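Local coordinates for alpha-L-arabinofuranosidase B (PDB 6SXT), which hydrolyses terminal non-reducing alpha-L-arabinofuranosyl residues from arabinoxylan, arabinan and arabinogalactan, with a catalytic domain joined to an arabinose-binding domain, at residues A231-A236 and P300-E305; A426-E431 and S468-V473; P441-R446 and T462-T467. One frame throughout, in Å; residues are numbered along the deposited sequence.

Contact 1. Residues A231-A236 and P300-E305; sequences AVKGGA and PSDDTE. With EDO (1,2-ethanediol), chain B.
Lys233 reaches from its strand to the start of a helix and sets its ammonium group among three oxygens. Lys233 NZ lies 2.8 Å from Glu305 OE1 and 2.8 Å from Asp302 OD1, both salt bridges, and donates a third hydrogen bond to the backbone carbonyl Pro300 O at 2.9 Å. Three acceptors match the three N-H groups of a lysine, which fixes the rotation of the ammonium.

The carboxylates receive it differently. Asp302 crosses the lysine chain at about a right angle and offers OD1 nearly end-on, in line with its C-O bond. Glu305 comes in at a slant, and its OE1 is met from above the carboxylate plane, 55° out of it. Lys233 leaves the backbone with CG wedged between N and the carbonyl carbon (chi1 52°) and then runs straight out, which carries NZ across the gap. Its methylenes pack as well: Lys233 CB rests 4.0 Å from Pro300 CD, and Lys233 CD passes 3.5 Å from Glu305 OE2. That second glutamate oxygen also faces Ala231 CB, and a water donates to it while making a weak bond to Ala231 O.

Just past the end of the strand, Ala236 N donates to O1 of an ethanediol molecule, probably from the crystallisation liquor, at 2.7 Å.

Glu305 OE1 has a second cationic partner, Arg242 of the adjacent strand 238-245, which also bonds to Asp302 O. The network thus ties the N-terminal turn of helix 302-315 to the large antiparallel sheet of the catalytic domain, while Pro300 and Thr304 touch Tyr8 of helix 4-10.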
loop_
_atom_site.group_PDB
_atom_site.type_symbol
_atom_site.label_atom_id
_atom_site.label_comp_id
_atom_site.label_asym_id
_atom_site.label_seq_id
_atom_site.Cartn_x
_atom_site.Cartn_y
_atom_site.Cartn_z
ATOM N N ALA A 231 6.633 12.104 -11.430
ATOM C CA ALA A 231 6.243 13.519 -11.530
ATOM C C ALA A 231 5.460 13.689 -12.822
ATOM O O ALA A 231 5.994 13.376 -13.920
ATOM C CB ALA A 231 7.416 14.471 -11.470
ATOM N N VAL A 232 4.258 14.218 -12.693
ATOM C CA VAL A 232 3.317 14.348 -13.841
ATOM C C VAL A 232 2.823 15.780 -13.872
ATOM O O VAL A 232 2.592 16.414 -12.800
ATOM C CB VAL A 232 2.172 13.314 -13.756
ATOM C CG1 VAL A 232 0.959 13.723 -14.600
ATOM C CG2 VAL A 232 2.702 11.952 -14.097
ATOM N N LYS A 233 2.615 16.343 -15.060
ATOM C CA LYS A 233 2.073 17.702 -15.157
ATOM C C LYS A 233 1.279 17.801 -16.452
ATOM O O LYS A 233 1.518 17.002 -17.366
ATOM C CB LYS A 233 3.175 18.756 -15.078
ATOM C CG LYS A 233 4.346 18.578 -16.045
ATOM C CD LYS A 233 5.506 19.447 -15.671
ATOM C CE LYS A 233 6.749 19.222 -16.508
ATOM N NZ LYS A 233 7.905 19.970 -15.920
ATOM N N GLY A 234 0.286 18.683 -16.406
ATOM C CA GLY A 234 -0.636 18.851 -17.532
ATOM C C GLY A 234 -1.069 20.282 -17.633
ATOM O O GLY A 234 -1.371 20.918 -16.633
ATOM N N GLY A 235 -1.155 20.777 -18.856
ATOM C CA GLY A 235 -1.693 22.113 -19.122
ATOM C C GLY A 235 -2.446 22.071 -20.444
ATOM O O GLY A 235 -2.884 21.027 -20.851
ATOM N N ALA A 236 -2.538 23.239 -21.087
ATOM C CA ALA A 236 -3.311 23.404 -22.341
ATOM C C ALA A 236 -2.586 22.708 -23.497
ATOM O O ALA A 236 -1.594 23.272 -23.950
ATOM C CB ALA A 236 -3.477 24.897 -22.559
ATOM N N PRO A 300 4.469 23.064 -13.360
ATOM C CA PRO A 300 5.806 23.297 -12.815
ATOM C C PRO A 300 6.884 23.195 -13.887
ATOM O O PRO A 300 6.768 22.379 -14.804
ATOM C CB PRO A 300 6.011 22.132 -11.838
ATOM C CG PRO A 300 4.612 21.733 -11.472
ATOM C CD PRO A 300 3.817 21.898 -12.755
ATOM N N SER A 301 7.889 24.045 -13.731
ATOM C CA SER A 301 9.092 23.960 -14.591
ATOM C C SER A 301 9.838 22.660 -14.294
ATOM O O SER A 301 9.773 22.102 -13.197
ATOM C CB SER A 301 9.983 25.130 -14.417
ATOM O OG SER A 301 10.582 25.168 -13.114
ATOM N N ASP A 302 10.618 22.202 -15.277
ATOM C CA ASP A 302 11.531 21.083 -15.049
ATOM C C ASP A 302 12.464 21.428 -13.879
ATOM O O ASP A 302 12.766 20.503 -13.084
ATOM C CB ASP A 302 12.367 20.662 -16.265
ATOM C CG ASP A 302 11.609 19.943 -17.363
ATOM O OD1 ASP A 302 10.339 19.837 -17.254
ATOM O OD2 ASP A 302 12.265 19.440 -18.283
ATOM N N ASP A 303 12.934 22.672 -13.817
ATOM C CA ASP A 303 13.884 23.101 -12.761
ATOM C C ASP A 303 13.235 22.911 -11.384
ATOM O O ASP A 303 13.905 22.420 -10.473
ATOM C CB ASP A 303 14.270 24.569 -12.915
ATOM C CG ASP A 303 15.375 24.990 -11.962
ATOM O OD1 ASP A 303 16.517 24.497 -12.128
ATOM O OD2 ASP A 303 15.093 25.821 -11.069
ATOM N N THR A 304 11.995 23.315 -11.247
ATOM C CA THR A 304 11.289 23.212 -9.935
ATOM C C THR A 304 11.226 21.744 -9.559
ATOM O O THR A 304 11.569 21.385 -8.444
ATOM C CB THR A 304 9.900 23.807 -10.042
ATOM O OG1 THR A 304 10.026 25.224 -10.227
ATOM C CG2 THR A 304 9.012 23.512 -8.859
ATOM N N GLU A 305 10.780 20.889 -10.471
ATOM C CA GLU A 305 10.736 19.444 -10.193
ATOM C C GLU A 305 12.109 18.869 -9.877
ATOM O O GLU A 305 12.226 18.018 -8.998
ATOM C CB GLU A 305 10.124 18.716 -11.374
ATOM C CG GLU A 305 8.646 19.004 -11.504
ATOM C CD GLU A 305 8.092 18.429 -12.796
ATOM O OE1 GLU A 305 8.841 18.439 -13.821
ATOM O OE2 GLU A 305 6.927 17.958 -12.788
HETATM C C1 EDO B . -0.669 25.867 -19.808
HETATM O O1 EDO B . -1.966 25.519 -19.763
HETATM C C2 EDO B . -0.408 26.962 -18.898
HETATM O O2 EDO B . 0.795 26.671 -18.204
HETATM O O HOH W 1 6.505 16.128 -14.931
#

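Contact 2. Residues A426-E431 and S468-V473; sequences AALNGE and SFNNDV. With NAG (2-acetamido-2-deoxy-beta-D-glucopyranose), chain D.
Leu428 and Asn470 bring the two backbones within 5.3 Å, CA to CA. Residues 427-430 form a type I beta turn, closed by Gly430 N to Ala427 O, and this turn leans on the short helix 469-472, whose chain leaves helical geometry at Val473.

Within the turn, Asn429 sends its OD1 on to Glu431 N, 2.8 Å away, an Asx turn that overlaps the beta turn's end and holds the amide in place. Its other end then reaches the helix: Asn429 ND2 donates to Asn471 OD1 at 2.9 Å, almost straight (169°), with the acceptor in the donor's amide plane although the two amides are turned 58° apart. Thr339 OG1 is a further partner of this ND2.

Leu428 supplies the apolar half. Leu428 CD1 lies 3.8 Å from Val473 CG2 and meets the edge of the Phe469 ring at CE2, 3.9 Å away, while its CB sits against the flat amide of Asn470. That amide donates through ND2 to Asn67 O and to a water, which in turn donates to Leu428 O and to O7 of the N-acetylglucosamine. The sugar's O6 donates to Ala427 O at 2.7 Å.

In the arabinose-binding domain, a beta-trefoil, this is the turn in the connection between strands 422-426 and 433-437, packed on the helix that carries substrate-binding Asp472, with a protein-linked N-acetylglucosamine beside it.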
loop_
_atom_site.group_PDB
_atom_site.type_symbol
_atom_site.label_atom_id
_atom_site.label_comp_id
_atom_site.label_asym_id
_atom_site.label_seq_id
_atom_site.Cartn_x
_atom_site.Cartn_y
_atom_site.Cartn_z
ATOM N N ALA A 426 5.808 -9.338 16.832
ATOM C CA ALA A 426 5.677 -9.699 18.255
ATOM C C ALA A 426 4.194 -9.947 18.548
ATOM O O ALA A 426 3.331 -9.108 18.261
ATOM C CB ALA A 426 6.277 -8.583 19.096
ATOM N N ALA A 427 3.834 -11.080 19.178
ATOM C CA ALA A 427 2.434 -11.458 19.336
ATOM C C ALA A 427 1.630 -10.344 20.003
ATOM O O ALA A 427 2.089 -9.749 21.002
ATOM C CB ALA A 427 2.283 -12.735 20.149
ATOM N N LEU A 428 0.431 -10.130 19.521
ATOM C CA LEU A 428 -0.442 -9.084 20.087
ATOM C C LEU A 428 -0.757 -9.372 21.557
ATOM O O LEU A 428 -0.989 -8.411 22.306
ATOM C CB LEU A 428 -1.695 -8.898 19.273
ATOM C CG LEU A 428 -1.507 -8.473 17.823
ATOM C CD1 LEU A 428 -2.847 -8.029 17.240
ATOM C CD2 LEU A 428 -0.465 -7.396 17.653
ATOM N N ASN A 429 -0.796 -10.647 21.988
ATOM C CA ASN A 429 -1.027 -10.953 23.420
ATOM C C ASN A 429 0.263 -11.244 24.163
ATOM O O ASN A 429 0.188 -11.693 25.309
ATOM C CB ASN A 429 -2.061 -12.088 23.549
ATOM C CG ASN A 429 -1.489 -13.428 23.173
ATOM O OD1 ASN A 429 -0.315 -13.505 22.825
ATOM N ND2 ASN A 429 -2.350 -14.438 23.231
ATOM N N GLY A 430 1.435 -11.050 23.566
ATOM C CA GLY A 430 2.738 -11.313 24.188
ATOM C C GLY A 430 3.141 -12.781 24.244
ATOM O O GLY A 430 4.212 -13.040 24.726
ATOM N N GLU A 431 2.378 -13.685 23.634
ATOM C CA GLU A 431 2.725 -15.128 23.657
ATOM C C GLU A 431 3.150 -15.547 22.246
ATOM O O GLU A 431 2.287 -16.009 21.483
ATOM C CB GLU A 431 1.526 -15.924 24.148
ATOM C CG GLU A 431 1.023 -15.542 25.538
ATOM C CD GLU A 431 -0.094 -16.457 26.053
ATOM O OE1 GLU A 431 0.071 -17.678 25.952
ATOM O OE2 GLU A 431 -1.102 -15.949 26.546
ATOM N N SER A 468 -11.861 -11.941 20.824
ATOM C CA SER A 468 -10.698 -12.842 21.013
ATOM C C SER A 468 -9.682 -12.619 19.879
ATOM O O SER A 468 -8.835 -13.465 19.695
ATOM C CB SER A 468 -11.151 -14.321 21.028
ATOM O OG SER A 468 -10.153 -15.148 21.566
ATOM N N PHE A 469 -9.705 -11.451 19.235
ATOM C CA PHE A 469 -8.830 -11.239 18.052
ATOM C C PHE A 469 -7.381 -11.372 18.492
ATOM O O PHE A 469 -6.608 -12.137 17.878
ATOM C CB PHE A 469 -9.084 -9.888 17.364
ATOM C CG PHE A 469 -8.178 -9.744 16.178
ATOM C CD1 PHE A 469 -8.511 -10.268 14.948
ATOM C CD2 PHE A 469 -6.966 -9.089 16.328
ATOM C CE1 PHE A 469 -7.663 -10.101 13.861
ATOM C CE2 PHE A 469 -6.113 -8.948 15.231
ATOM C CZ PHE A 469 -6.465 -9.454 14.008
ATOM N N ASN A 470 -6.943 -10.604 19.476
ATOM C CA ASN A 470 -5.534 -10.576 19.874
ATOM C C ASN A 470 -5.080 -12.008 20.213
ATOM O O ASN A 470 -3.974 -12.397 19.841
ATOM C CB ASN A 470 -5.270 -9.650 21.046
ATOM C CG ASN A 470 -5.258 -8.178 20.651
ATOM O OD1 ASN A 470 -5.622 -7.817 19.536
ATOM N ND2 ASN A 470 -4.793 -7.384 21.607
ATOM N N ASN A 471 -5.865 -12.751 20.993
ATOM C CA ASN A 471 -5.444 -14.134 21.361
ATOM C C ASN A 471 -5.427 -15.037 20.121
ATOM O O ASN A 471 -4.429 -15.812 19.959
ATOM C CB ASN A 471 -6.372 -14.677 22.449
ATOM C CG ASN A 471 -6.102 -14.053 23.792
ATOM O OD1 ASN A 471 -4.994 -13.618 24.094
ATOM N ND2 ASN A 471 -7.113 -14.113 24.653
ATOM N N ASP A 472 -6.409 -14.902 19.249
ATOM C CA ASP A 472 -6.622 -15.805 18.087
ATOM C C ASP A 472 -5.595 -15.541 16.980
ATOM O O ASP A 472 -5.526 -16.369 16.066
ATOM C CB ASP A 472 -8.023 -15.724 17.519
ATOM C CG ASP A 472 -9.157 -16.141 18.468
ATOM O OD1 ASP A 472 -8.841 -16.611 19.614
ATOM O OD2 ASP A 472 -10.300 -15.930 18.045
ATOM N N VAL A 473 -4.790 -14.464 17.089
ATOM C CA VAL A 473 -3.696 -14.212 16.116
ATOM C C VAL A 473 -2.332 -14.373 16.773
ATOM O O VAL A 473 -1.326 -14.018 16.133
ATOM C CB VAL A 473 -3.844 -12.827 15.446
ATOM C CG1 VAL A 473 -5.178 -12.651 14.774
ATOM C CG2 VAL A 473 -3.511 -11.680 16.409
HETATM C C1 NAG D . 1.928 -6.582 24.126
HETATM C C2 NAG D . 1.898 -7.506 25.337
HETATM C C3 NAG D . 3.317 -7.682 25.909
HETATM C C4 NAG D . 4.310 -8.077 24.803
HETATM C C5 NAG D . 4.118 -7.266 23.525
HETATM C C6 NAG D . 4.921 -7.855 22.337
HETATM C C7 NAG D . -0.308 -7.481 26.428
HETATM C C8 NAG D . -1.194 -6.832 27.435
HETATM N N2 NAG D . 0.948 -7.015 26.339
HETATM O O3 NAG D . 3.347 -8.670 26.990
HETATM O O4 NAG D . 5.655 -8.032 25.288
HETATM O O5 NAG D . 2.746 -7.174 23.100
HETATM O O6 NAG D . 4.539 -9.247 22.121
HETATM O O7 NAG D . -0.709 -8.407 25.720
HETATM O O HOH W 2 -3.549 -8.394 24.157
#

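Contact 3. Residues P441-R446 and T462-T467; sequences PTRYFR and TFDSKT
The loop before helix 469-472 in the arabinose-binding beta-trefoil is pinned to the 441-446 segment by two arginines, and both lie next to residues of its sugar-binding sites. Arg446 grips backbone alone in this loop. Arg446 NH1 donates to Phe463 O at 2.8 Å and to Ser465 O at 2.9 Å, and Arg446 NH2 adds weak bonds to Thr467 O (2.9 Å) and Ser465 O.

The two NH1 bonds differ in quality. Ser465 O lies in the guanidinium plane and is approached on a lone pair, with an N-H...O angle of 162°. Phe463 O is tilted from that plane and receives NH1 from above its own carbonyl plane. A bend at chi2 of Arg446 (-96°) turns the guanidinium so that its edge faces the carbonyls of Ser465 and Thr467. Ser465 also closes an ST turn, its OG accepting from Thr467 N at 3.1 Å, which helps shape the loop. The charge of Arg446 is met by Asp472, a substrate-binding residue, through NH2.

Arg443 makes the second link, a salt bridge from NH1 to Asp464 OD1 at 3.0 Å. The carboxylate is met on its syn side, yet the two flat groups are turned 49° to each other. Each end has other ties: NH1 also donates to Ala454 O, and Asp464 accepts from Gln461 N and Ser456 N. Arg443 further makes a cation-pi contact with Phe403, another substrate-binding residue.

Strand 451-455 pairs antiparallel with 444-448 and packs against the loop: Phe463 stacks on Tyr453, and Phe463 and Asp464 touch Ala455.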
loop_
_atom_site.group_PDB
_atom_site.type_symbol
_atom_site.label_atom_id
_atom_site.label_comp_id
_atom_site.label_asym_id
_atom_site.label_seq_id
_atom_site.Cartn_x
_atom_site.Cartn_y
_atom_site.Cartn_z
ATOM N N PRO A 441 -1.704 -6.307 4.826
ATOM C CA PRO A 441 -1.216 -6.158 6.184
ATOM C C PRO A 441 -2.214 -5.760 7.264
ATOM O O PRO A 441 -1.852 -5.729 8.428
ATOM C CB PRO A 441 -0.086 -5.127 6.050
ATOM C CG PRO A 441 -0.491 -4.347 4.811
ATOM C CD PRO A 441 -1.086 -5.378 3.860
ATOM N N THR A 442 -3.458 -5.569 6.860
ATOM C CA THR A 442 -4.550 -5.481 7.845
ATOM C C THR A 442 -4.945 -6.878 8.368
ATOM O O THR A 442 -5.756 -6.942 9.288
ATOM C CB THR A 442 -5.809 -4.847 7.262
ATOM O OG1 THR A 442 -6.221 -5.559 6.083
ATOM C CG2 THR A 442 -5.539 -3.398 6.885
ATOM N N ARG A 443 -4.388 -7.916 7.751
ATOM C CA ARG A 443 -4.808 -9.302 8.081
ATOM C C ARG A 443 -3.666 -10.141 8.596
ATOM O O ARG A 443 -2.515 -9.962 8.205
ATOM C CB ARG A 443 -5.437 -9.907 6.839
ATOM C CG ARG A 443 -6.753 -9.242 6.446
ATOM C CD ARG A 443 -7.332 -9.757 5.140
ATOM N NE ARG A 443 -8.613 -9.110 4.911
ATOM C CZ ARG A 443 -9.773 -9.453 5.480
ATOM N NH1 ARG A 443 -9.855 -10.513 6.245
ATOM N NH2 ARG A 443 -10.846 -8.695 5.307
ATOM N N TYR A 444 -4.044 -11.082 9.461
ATOM C CA TYR A 444 -3.148 -11.931 10.225
ATOM C C TYR A 444 -3.638 -13.370 10.205
ATOM O O TYR A 444 -4.840 -13.579 10.122
ATOM C CB TYR A 444 -3.132 -11.508 11.695
ATOM C CG TYR A 444 -2.474 -10.172 11.969
ATOM C CD1 TYR A 444 -3.151 -9.002 11.788
ATOM C CD2 TYR A 444 -1.170 -10.122 12.425
ATOM C CE1 TYR A 444 -2.504 -7.786 11.949
ATOM C CE2 TYR A 444 -0.536 -8.920 12.662
ATOM C CZ TYR A 444 -1.227 -7.756 12.443
ATOM O OH TYR A 444 -0.592 -6.538 12.685
ATOM N N PHE A 445 -2.704 -14.311 10.295
ATOM C CA PHE A 445 -3.115 -15.702 10.676
ATOM C C PHE A 445 -4.087 -15.592 11.849
ATOM O O PHE A 445 -3.722 -14.985 12.880
ATOM C CB PHE A 445 -1.968 -16.587 11.142
ATOM C CG PHE A 445 -1.160 -17.324 10.100
ATOM C CD1 PHE A 445 -0.758 -16.769 8.899
ATOM C CD2 PHE A 445 -0.792 -18.640 10.356
ATOM C CE1 PHE A 445 0.041 -17.465 8.010
ATOM C CE2 PHE A 445 -0.010 -19.344 9.468
ATOM C CZ PHE A 445 0.380 -18.772 8.289
ATOM N N ARG A 446 -5.275 -16.172 11.739
ATOM C CA ARG A 446 -6.291 -16.080 12.805
ATOM C C ARG A 446 -7.119 -17.367 12.782
ATOM O O ARG A 446 -7.675 -17.680 11.712
ATOM C CB ARG A 446 -7.192 -14.849 12.606
ATOM C CG ARG A 446 -8.153 -14.574 13.772
ATOM C CD ARG A 446 -9.574 -15.144 13.563
ATOM N NE ARG A 446 -10.243 -14.985 14.842
ATOM C CZ ARG A 446 -10.860 -13.868 15.233
ATOM N NH1 ARG A 446 -11.148 -12.922 14.363
ATOM N NH2 ARG A 446 -11.247 -13.764 16.497
ATOM N N THR A 462 -17.133 -12.964 8.669
ATOM C CA THR A 462 -17.468 -13.441 10.029
ATOM C C THR A 462 -16.186 -13.711 10.825
ATOM O O THR A 462 -16.174 -13.421 12.018
ATOM C CB THR A 462 -18.375 -14.677 9.969
ATOM O OG1 THR A 462 -17.652 -15.630 9.188
ATOM C CG2 THR A 462 -19.727 -14.328 9.391
ATOM N N PHE A 463 -15.117 -14.178 10.174
ATOM C CA PHE A 463 -13.864 -14.556 10.861
ATOM C C PHE A 463 -12.983 -13.311 11.136
ATOM O O PHE A 463 -11.913 -13.485 11.694
ATOM C CB PHE A 463 -13.073 -15.565 10.037
ATOM C CG PHE A 463 -12.912 -15.246 8.579
ATOM C CD1 PHE A 463 -11.934 -14.355 8.134
ATOM C CD2 PHE A 463 -13.740 -15.825 7.621
ATOM C CE1 PHE A 463 -11.782 -14.116 6.785
ATOM C CE2 PHE A 463 -13.612 -15.541 6.271
ATOM C CZ PHE A 463 -12.609 -14.704 5.835
ATOM N N ASP A 464 -13.479 -12.125 10.815
ATOM C CA ASP A 464 -12.844 -10.855 11.241
ATOM C C ASP A 464 -13.412 -10.413 12.574
ATOM O O ASP A 464 -13.163 -9.262 12.996
ATOM C CB ASP A 464 -13.066 -9.738 10.225
ATOM C CG ASP A 464 -12.549 -9.964 8.817
ATOM O OD1 ASP A 464 -11.571 -10.711 8.660
ATOM O OD2 ASP A 464 -13.166 -9.403 7.874
ATOM N N SER A 465 -14.098 -11.291 13.319
ATOM C CA SER A 465 -14.626 -10.904 14.649
ATOM C C SER A 465 -13.572 -10.256 15.540
ATOM O O SER A 465 -12.457 -10.779 15.763
ATOM C CB SER A 465 -15.269 -12.091 15.346
ATOM O OG SER A 465 -15.707 -11.695 16.617
ATOM N N LYS A 466 -13.929 -9.143 16.196
ATOM C CA LYS A 466 -13.039 -8.552 17.197
ATOM C C LYS A 466 -12.934 -9.400 18.448
ATOM O O LYS A 466 -11.949 -9.288 19.163
ATOM C CB LYS A 466 -13.531 -7.147 17.558
ATOM C CG LYS A 466 -13.420 -6.173 16.401
ATOM C CD LYS A 466 -13.492 -4.755 16.933
ATOM C CE LYS A 466 -12.741 -3.774 16.081
ATOM N NZ LYS A 466 -12.689 -2.477 16.751
ATOM N N THR A 467 -13.943 -10.218 18.716
ATOM C CA THR A 467 -13.915 -11.084 19.913
ATOM C C THR A 467 -12.725 -12.025 19.845
ATOM O O THR A 467 -12.628 -12.738 18.842
ATOM C CB THR A 467 -15.222 -11.862 20.030
ATOM O OG1 THR A 467 -16.233 -10.873 20.091
ATOM C CG2 THR A 467 -15.281 -12.718 21.271
#

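Overall arrangement
Contact 1 belongs to the catalytic domain and contacts 2 and 3 to the arabinose-binding domain, on opposite sides of the chain's centre; the centre of contact 1 is 48 Å from that of contact 2 and 44 Å from that of contact 3. Contact 1 also lies away from the annotated sites, including the pocket holding the inhibitor. Contacts 2 and 3 are neighbours, with centres 11 Å apart. Asp472 OD2 of contact 2 and Arg446 NH2 of contact 3 form a 2.8 Å salt bridge, and Val473 CG1 packs 3.7 Å from Arg446 CG. Arg446 thereby couples loop 462-467 to the helix bearing a substrate-binding aspartate.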